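Local coordinates for Lactamase_B domain-containing protein (Pontibacter korlensis, PDB 6XFR) that probably hydrolyses the beta-lactam ring of antibiotics to a substituted beta-amino acid, as a zinc-dependent class B1 metallo-beta-lactamase, at residues B[132-137]-B[144-149]; B[76-81]-B[140-145]; B[153-158]-B[197-202]. One frame throughout, in Å; residues are numbered along the deposited sequence.

Contact 1. Residues B[132-137]-B[144-149]; sequences LEVYFP and DNVVVY. With EPE (4-(2-hydroxyethyl)-1-piperazine ethanesulfonic acid), chain M.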
# COMPACT_ATOMS: atom_id res chain seq x y z
N LEU B 132 -15.62 8.60 -11.24
CA LEU B 132 -14.58 9.38 -10.59
C LEU B 132 -15.20 10.69 -10.13
O LEU B 132 -16.05 11.27 -10.81
CB LEU B 132 -13.42 9.67 -11.54
CG LEU B 132 -12.63 8.52 -12.19
CD1 LEU B 132 -13.31 8.00 -13.47
CD2 LEU B 132 -11.17 8.92 -12.47
N GLU B 133 -14.74 11.16 -8.98
CA GLU B 133 -15.14 12.44 -8.42
C GLU B 133 -13.89 13.28 -8.29
O GLU B 133 -12.83 12.77 -7.93
CB GLU B 133 -15.80 12.26 -7.07
CG GLU B 133 -17.04 11.39 -7.18
CD GLU B 133 -17.69 11.07 -5.83
OE1 GLU B 133 -17.12 11.42 -4.77
OE2 GLU B 133 -18.80 10.47 -5.85
N VAL B 134 -13.98 14.54 -8.67
CA VAL B 134 -12.87 15.45 -8.44
C VAL B 134 -13.38 16.51 -7.48
O VAL B 134 -14.53 16.93 -7.56
CB VAL B 134 -12.32 16.02 -9.75
CG1 VAL B 134 -10.97 16.70 -9.52
CG2 VAL B 134 -12.12 14.88 -10.71
N TYR B 135 -12.56 16.87 -6.50
CA TYR B 135 -13.07 17.73 -5.43
C TYR B 135 -12.00 18.70 -4.95
O TYR B 135 -10.81 18.37 -4.93
CB TYR B 135 -13.59 16.90 -4.25
CG TYR B 135 -14.01 17.73 -3.04
CD1 TYR B 135 -15.17 18.48 -3.05
CD2 TYR B 135 -13.25 17.74 -1.90
CE1 TYR B 135 -15.57 19.22 -1.96
CE2 TYR B 135 -13.63 18.46 -0.80
CZ TYR B 135 -14.80 19.20 -0.83
OH TYR B 135 -15.16 19.92 0.30
N PHE B 136 -12.44 19.91 -4.63
CA PHE B 136 -11.57 20.97 -4.14
C PHE B 136 -11.86 21.20 -2.67
O PHE B 136 -12.92 21.73 -2.34
CB PHE B 136 -11.79 22.28 -4.91
CG PHE B 136 -10.91 23.41 -4.42
CD1 PHE B 136 -9.52 23.34 -4.57
CD2 PHE B 136 -11.47 24.52 -3.77
CE1 PHE B 136 -8.72 24.37 -4.11
CE2 PHE B 136 -10.69 25.55 -3.30
CZ PHE B 136 -9.32 25.49 -3.47
N PRO B 137 -10.98 20.78 -1.76
CA PRO B 137 -11.22 20.98 -0.32
C PRO B 137 -10.68 22.29 0.22
O PRO B 137 -10.91 22.59 1.40
CB PRO B 137 -10.49 19.79 0.31
CG PRO B 137 -9.36 19.51 -0.63
CD PRO B 137 -9.85 19.86 -2.02
N ASP B 144 -4.53 25.53 -5.32
CA ASP B 144 -5.43 24.89 -6.26
C ASP B 144 -5.53 23.36 -6.11
O ASP B 144 -6.27 22.74 -6.88
CB ASP B 144 -4.99 25.22 -7.70
CG ASP B 144 -3.62 24.58 -8.06
OD1 ASP B 144 -2.67 24.63 -7.22
OD2 ASP B 144 -3.51 24.00 -9.17
N ASN B 145 -4.86 22.75 -5.13
CA ASN B 145 -4.80 21.29 -5.09
C ASN B 145 -6.19 20.65 -5.04
O ASN B 145 -7.04 21.05 -4.24
CB ASN B 145 -3.99 20.80 -3.88
CG ASN B 145 -4.30 21.54 -2.59
OD1 ASN B 145 -3.54 22.39 -2.16
ND2 ASN B 145 -5.45 21.26 -2.00
N VAL B 146 -6.42 19.63 -5.87
CA VAL B 146 -7.68 18.88 -5.84
C VAL B 146 -7.40 17.42 -5.51
O VAL B 146 -6.32 16.88 -5.77
CB VAL B 146 -8.51 18.96 -7.14
CG1 VAL B 146 -9.21 20.27 -7.23
CG2 VAL B 146 -7.67 18.68 -8.38
N VAL B 147 -8.42 16.75 -4.98
CA VAL B 147 -8.34 15.32 -4.76
C VAL B 147 -9.28 14.63 -5.75
O VAL B 147 -10.10 15.26 -6.43
CB VAL B 147 -8.64 14.91 -3.30
CG1 VAL B 147 -7.80 15.69 -2.32
CG2 VAL B 147 -10.13 15.03 -2.94
N VAL B 148 -9.10 13.31 -5.89
CA VAL B 148 -9.88 12.45 -6.76
C VAL B 148 -10.32 11.25 -5.94
O VAL B 148 -9.49 10.64 -5.26
CB VAL B 148 -9.08 11.96 -7.99
CG1 VAL B 148 -9.91 11.06 -8.85
CG2 VAL B 148 -8.55 13.14 -8.78
N TYR B 149 -11.60 10.94 -5.97
CA TYR B 149 -12.15 9.83 -5.21
C TYR B 149 -12.76 8.86 -6.19
O TYR B 149 -13.40 9.28 -7.17
CB TYR B 149 -13.19 10.28 -4.18
CG TYR B 149 -13.62 9.18 -3.19
CD1 TYR B 149 -12.67 8.52 -2.36
CD2 TYR B 149 -14.98 8.81 -3.06
CE1 TYR B 149 -13.06 7.53 -1.46
CE2 TYR B 149 -15.37 7.83 -2.14
CZ TYR B 149 -14.40 7.20 -1.35
OH TYR B 149 -14.78 6.24 -0.48
N1 EPE M . -19.46 10.10 -1.44
C2 EPE M . -18.55 11.26 -1.56
C3 EPE M . -19.23 12.47 -2.18
N4 EPE M . -19.98 12.14 -3.38
C5 EPE M . -20.73 10.89 -3.37
C6 EPE M . -19.96 9.72 -2.76
C7 EPE M . -20.47 13.23 -4.22
C8 EPE M . -20.65 12.80 -5.68
O8 EPE M . -21.35 13.77 -6.44
C9 EPE M . -18.63 9.00 -0.92
C10 EPE M . -18.96 8.61 0.51
S EPE M . -17.81 7.37 1.17
O1S EPE M . -17.33 6.39 0.16
O2S EPE M . -18.55 6.63 2.19
O3S EPE M . -16.70 8.07 1.80
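Glu133, Val134 and Tyr135 pair with Tyr149, Val148 and Val147 in an antiparallel beta hairpin, two adjoining strands of the C-terminal sheet of the metallo-beta-lactamase sandwich. Glu133 with Tyr149 and Tyr135 with Val147 are the hydrogen-bonded pairs: Glu133 N reaches Tyr149 O at 2.9 Å, Tyr149 N returns to Glu133 O, and Tyr135 and Val147 exchange the same two bonds. Val134 and Val148 form the non-hydrogen-bonded pair between them.

Side chains alternate across the sheet. On the Val134 face, Val134 CG1 stands anti to its own backbone nitrogen (chi1 -166°) and the side chain crosses Val146 at a slant, Val134 CG1 to Val146 CG2 4.0 Å, while Val148 CG2 is looser at 4.4 Å from the same CG1. On the other face Tyr135 turns only its CB to Val147 CG2, at 4.1 Å, and its ring makes a cation-pi contact with Arg191. Past the paired strands, Phe136 lays CB against Val146 CG1, and its CD1 lies 3.4 Å from Asn145 O.

Glu133 and Tyr149 jointly hold a buffer molecule, EPE. The extended Glu133 chain brings both carboxylate oxygens to EPE N4 in weak hydrogen bonds, whereas Tyr149 OH gives its proton to sulfonate oxygen O1S of EPE at 2.6 Å, near the plane of the ring. Thr124 and Lys194 bind the same molecule.

Strand 123-127 flanks the hairpin beside 130-135 and strand 155-159 beside 147-150, while helix 181-191 packs on Pro137 and Val147 through Leu188.

Contact 2. Residues B[76-81]-B[140-145]; sequences PTHWHD and GHTADN. With ZN (zinc ion), chain N.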
# COMPACT_ATOMS: atom_id res chain seq x y z
N PRO B 76 -4.43 16.35 -14.03
CA PRO B 76 -3.46 16.79 -13.02
C PRO B 76 -4.20 17.33 -11.81
O PRO B 76 -5.31 17.84 -11.93
CB PRO B 76 -2.66 17.89 -13.72
CG PRO B 76 -2.82 17.59 -15.17
CD PRO B 76 -4.22 17.04 -15.31
N THR B 77 -3.59 17.15 -10.64
CA THR B 77 -4.20 17.58 -9.39
C THR B 77 -3.73 18.95 -8.91
O THR B 77 -4.29 19.47 -7.94
CB THR B 77 -3.94 16.53 -8.31
OG1 THR B 77 -2.53 16.45 -8.02
CG2 THR B 77 -4.48 15.18 -8.74
N HIS B 78 -2.70 19.53 -9.51
CA HIS B 78 -2.35 20.93 -9.30
C HIS B 78 -1.21 21.25 -10.26
O HIS B 78 -0.82 20.41 -11.08
CB HIS B 78 -2.06 21.21 -7.82
CG HIS B 78 -0.78 20.65 -7.31
ND1 HIS B 78 -0.49 19.30 -7.31
CD2 HIS B 78 0.28 21.25 -6.72
CE1 HIS B 78 0.70 19.11 -6.78
NE2 HIS B 78 1.18 20.27 -6.40
N TRP B 79 -0.70 22.48 -10.19
CA TRP B 79 0.10 22.99 -11.31
C TRP B 79 1.57 22.60 -11.27
O TRP B 79 2.26 22.79 -12.28
CB TRP B 79 0.00 24.52 -11.39
CG TRP B 79 0.55 25.29 -10.22
CD1 TRP B 79 -0.13 25.68 -9.10
CD2 TRP B 79 1.87 25.83 -10.09
NE1 TRP B 79 0.69 26.42 -8.27
CE2 TRP B 79 1.92 26.52 -8.85
CE3 TRP B 79 3.02 25.79 -10.90
CZ2 TRP B 79 3.08 27.17 -8.40
CZ3 TRP B 79 4.17 26.44 -10.45
CH2 TRP B 79 4.19 27.12 -9.21
N HIS B 80 2.05 21.99 -10.19
CA HIS B 80 3.47 21.73 -10.05
C HIS B 80 3.95 20.62 -10.99
O HIS B 80 3.18 19.75 -11.44
CB HIS B 80 3.80 21.37 -8.61
CG HIS B 80 3.94 22.54 -7.70
ND1 HIS B 80 3.76 22.44 -6.33
CD2 HIS B 80 4.26 23.83 -7.94
CE1 HIS B 80 3.96 23.62 -5.77
NE2 HIS B 80 4.26 24.48 -6.72
N ASP B 81 5.26 20.64 -11.25
CA ASP B 81 5.84 19.75 -12.26
C ASP B 81 5.63 18.28 -11.90
O ASP B 81 5.42 17.45 -12.80
CB ASP B 81 7.33 20.06 -12.43
CG ASP B 81 7.61 21.13 -13.52
OD1 ASP B 81 8.79 21.49 -13.69
OD2 ASP B 81 6.67 21.60 -14.19
N GLY B 140 -3.97 24.13 0.43
CA GLY B 140 -3.12 23.51 1.41
C GLY B 140 -1.71 23.57 0.87
O GLY B 140 -1.03 24.60 1.01
N HIS B 141 -1.28 22.47 0.24
CA HIS B 141 0.01 22.45 -0.44
C HIS B 141 0.12 23.54 -1.51
O HIS B 141 1.17 24.19 -1.65
CB HIS B 141 0.21 21.06 -1.04
CG HIS B 141 1.36 20.95 -1.99
ND1 HIS B 141 2.67 20.89 -1.58
CD2 HIS B 141 1.39 20.87 -3.34
CE1 HIS B 141 3.46 20.77 -2.63
NE2 HIS B 141 2.71 20.76 -3.71
N THR B 142 -0.94 23.75 -2.28
CA THR B 142 -1.02 24.85 -3.22
C THR B 142 -2.42 25.44 -3.11
O THR B 142 -3.31 24.86 -2.48
CB THR B 142 -0.75 24.41 -4.66
OG1 THR B 142 -1.65 23.35 -5.02
CG2 THR B 142 0.68 23.97 -4.83
N ALA B 143 -2.61 26.61 -3.73
CA ALA B 143 -3.92 27.25 -3.69
C ALA B 143 -4.96 26.44 -4.46
O ALA B 143 -6.16 26.62 -4.24
CB ALA B 143 -3.82 28.66 -4.26
N ASP B 144 -4.53 25.53 -5.32
CA ASP B 144 -5.43 24.89 -6.26
C ASP B 144 -5.53 23.36 -6.11
O ASP B 144 -6.27 22.74 -6.88
CB ASP B 144 -4.99 25.22 -7.70
CG ASP B 144 -3.62 24.58 -8.06
OD1 ASP B 144 -2.67 24.63 -7.22
OD2 ASP B 144 -3.51 24.00 -9.17
N ASN B 145 -4.86 22.75 -5.13
CA ASN B 145 -4.80 21.29 -5.09
C ASN B 145 -6.19 20.65 -5.04
O ASN B 145 -7.04 21.05 -4.24
CB ASN B 145 -3.99 20.80 -3.88
CG ASN B 145 -4.30 21.54 -2.59
OD1 ASN B 145 -3.54 22.39 -2.16
ND2 ASN B 145 -5.45 21.26 -2.00
ZN ZN N . 3.18 20.44 -5.54
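His78 and His80 of the HxHxD motif meet His141 across a zinc ion, the three-histidine site of a class B1 metallo-beta-lactamase, built between two loops at the ends of strands. His78, Asp144 and Thr142 bury the largest areas here. His78 binds the metal through NE2 at 2.2 Å. Its ring is set nearly square to that of His141 (79° between planes). The zinc is also bound by His141 NE2 and His80 ND1, and it holds these nitrogens near one another without any bond between them.

Thr142 packs against His78 and His80. Its OG1 comes within 3.3 Å of His78 CD2, and its CG2, anti to the carbonyl carbon, passes alongside His80 CE1 at 3.4 Å. The hydroxyl donates to Asp144 OD1 at 2.7 Å, arriving from above the carboxylate plane. Asp144 in turn lies against His78 CB and places OD1 at the edge of the Trp79 ring, 3.3 Å from CD1; its OD2 is hydrogen-bonded to Thr103. His80 NE2 is bonded to Asp175, a second-shell carboxylate that probably orients the ring. Within loop 140-145, Asn145 OD1 accepts both Gly140 N and Thr142 N, the latter at 2.9 Å.

Contact 3. Residues B[153-158]-B[197-202]; sequences QKILFG and VVVPSH. With ZN (zinc ion), chain O.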
# COMPACT_ATOMS: atom_id res chain seq x y z
N GLN B 153 -14.32 1.75 -5.59
CA GLN B 153 -13.21 1.11 -4.90
C GLN B 153 -12.90 1.75 -3.55
O GLN B 153 -12.11 1.19 -2.78
CB GLN B 153 -11.96 1.14 -5.80
CG GLN B 153 -12.07 0.35 -7.09
CD GLN B 153 -12.58 1.19 -8.27
OE1 GLN B 153 -13.30 2.17 -8.08
NE2 GLN B 153 -12.21 0.79 -9.49
N LYS B 154 -13.55 2.87 -3.23
CA LYS B 154 -13.30 3.68 -2.03
C LYS B 154 -11.82 4.02 -1.86
O LYS B 154 -11.22 3.87 -0.79
CB LYS B 154 -13.86 3.00 -0.78
CG LYS B 154 -15.30 2.56 -0.93
CD LYS B 154 -16.12 2.94 0.29
CE LYS B 154 -17.58 2.74 0.03
NZ LYS B 154 -17.98 1.44 0.66
N ILE B 155 -11.24 4.55 -2.93
CA ILE B 155 -9.84 4.95 -2.99
C ILE B 155 -9.78 6.47 -3.12
O ILE B 155 -10.36 7.04 -4.05
CB ILE B 155 -9.14 4.28 -4.18
CG1 ILE B 155 -9.07 2.76 -3.98
CG2 ILE B 155 -7.74 4.88 -4.38
CD1 ILE B 155 -8.14 2.03 -4.98
N LEU B 156 -9.06 7.12 -2.21
CA LEU B 156 -8.92 8.57 -2.23
C LEU B 156 -7.48 8.94 -2.56
O LEU B 156 -6.56 8.59 -1.81
CB LEU B 156 -9.33 9.18 -0.89
CG LEU B 156 -8.94 10.65 -0.80
CD1 LEU B 156 -9.84 11.49 -1.70
CD2 LEU B 156 -8.97 11.14 0.68
N PHE B 157 -7.28 9.61 -3.68
CA PHE B 157 -5.98 10.16 -4.07
C PHE B 157 -5.89 11.61 -3.63
O PHE B 157 -6.68 12.45 -4.08
CB PHE B 157 -5.78 10.08 -5.58
CG PHE B 157 -4.48 10.63 -6.01
CD1 PHE B 157 -3.32 9.89 -5.82
CD2 PHE B 157 -4.41 11.87 -6.59
CE1 PHE B 157 -2.08 10.39 -6.21
CE2 PHE B 157 -3.17 12.38 -6.98
CZ PHE B 157 -2.00 11.62 -6.79
N GLY B 158 -4.96 11.88 -2.71
CA GLY B 158 -4.78 13.18 -2.09
C GLY B 158 -3.59 13.99 -2.56
O GLY B 158 -3.36 15.08 -2.04
N VAL B 197 -8.38 3.33 1.08
CA VAL B 197 -6.99 3.65 0.76
C VAL B 197 -6.91 5.15 0.53
O VAL B 197 -7.81 5.74 -0.10
CB VAL B 197 -6.46 2.91 -0.49
CG1 VAL B 197 -4.94 3.05 -0.60
CG2 VAL B 197 -6.88 1.47 -0.52
N VAL B 198 -5.84 5.78 1.05
CA VAL B 198 -5.52 7.19 0.81
C VAL B 198 -4.11 7.27 0.21
O VAL B 198 -3.15 6.80 0.83
CB VAL B 198 -5.61 8.00 2.10
CG1 VAL B 198 -5.12 9.46 1.87
CG2 VAL B 198 -7.05 7.92 2.65
N VAL B 199 -3.99 7.83 -0.98
CA VAL B 199 -2.71 7.80 -1.70
C VAL B 199 -2.08 9.18 -1.62
O VAL B 199 -2.63 10.14 -2.18
CB VAL B 199 -2.85 7.33 -3.15
CG1 VAL B 199 -1.46 7.08 -3.69
CG2 VAL B 199 -3.71 6.07 -3.21
N PRO B 200 -0.95 9.33 -0.96
CA PRO B 200 -0.20 10.59 -0.98
C PRO B 200 0.71 10.64 -2.20
O PRO B 200 0.85 9.69 -2.97
CB PRO B 200 0.62 10.52 0.30
CG PRO B 200 0.93 9.06 0.43
CD PRO B 200 -0.29 8.31 -0.13
N SER B 201 1.40 11.77 -2.34
CA SER B 201 2.26 11.87 -3.50
C SER B 201 3.65 11.32 -3.24
O SER B 201 4.22 10.67 -4.13
CB SER B 201 2.39 13.33 -3.93
OG SER B 201 1.36 13.60 -4.84
N HIS B 202 4.20 11.54 -2.06
CA HIS B 202 5.64 11.42 -1.88
C HIS B 202 6.02 10.41 -0.78
O HIS B 202 7.13 10.47 -0.22
CB HIS B 202 6.22 12.81 -1.61
CG HIS B 202 5.94 13.79 -2.71
ND1 HIS B 202 6.30 13.56 -4.02
CD2 HIS B 202 5.32 14.99 -2.70
CE1 HIS B 202 5.92 14.57 -4.76
NE2 HIS B 202 5.33 15.46 -3.99
ZN ZN O . 4.64 17.25 -4.49
O HOH W 1 5.28 17.99 -2.40
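Strands 155-159 and 197-200 are the parallel pair of a beta-alpha-beta crossover whose connection carries helix 181-191, and Leu156, Val197 and Val199 stitch them together. Leu156 N bonds to Val197 O at 2.8 Å, Leu156 O receives Val199 N at 2.8 Å, and Gly158 N closes the ladder on Val199 O at 3.0 Å. Before them, Val197 N makes only a weak, long bond to Lys154 O. Lys154 and Ile155 both face Leu150 of the other neighbouring strand, a G1 beta bulge.

Ile155, Phe157, Val197 and Val199 share one face. There the Phe157 ring, carried by a CG anti to the backbone nitrogen (chi1 180°), crosses Val199 at a slant and brings CD1 to 3.7 Å from Val199 CB; Ile155 CG1 meets Val197 CG2 at 4.3 Å. Leu156 CD2 and Val198 CG2 touch on the reverse face, with helix 209-217 packed on Val198 through Leu210.

Further along, Ser201 and His202 reach the active site. Ser201 lays its CB over the centre of one face of the His202 ring, while its hydroxyl bonds to Lys83. His202 NE2 binds zinc at 2.0 Å, and its ND1 bonds to Pro32 O; together with the zinc on NE2 this probably sets the ring's rotation. A water, Asp82 and Cys160 complete the coordination, the Asp-Cys-His second zinc site typical of class B1 metallo-beta-lactamases.

All three contacts are largely buried, but they do different work. Contacts 1 and 3 are neighbouring parts of one sheet, joined where Phe157 N probably bonds to Val148 O; each rests on backbone ladders and branched aliphatic side chains, antiparallel in contact 1 and parallel in contact 3. Contact 2 has no regular strand: the zinc and side-chain packing join its loops, and its hydrogen bonds brace loop 140-145 internally. It shares Asp144 and Asn145 with contact 1, and Val146 N probably bonds to Thr77 O. Thr77 CG2 also packs on Phe157. Contact 2 gives three histidines to one active-site zinc and contact 3 one to the other, whereas the polar end of contact 1 holds buffer.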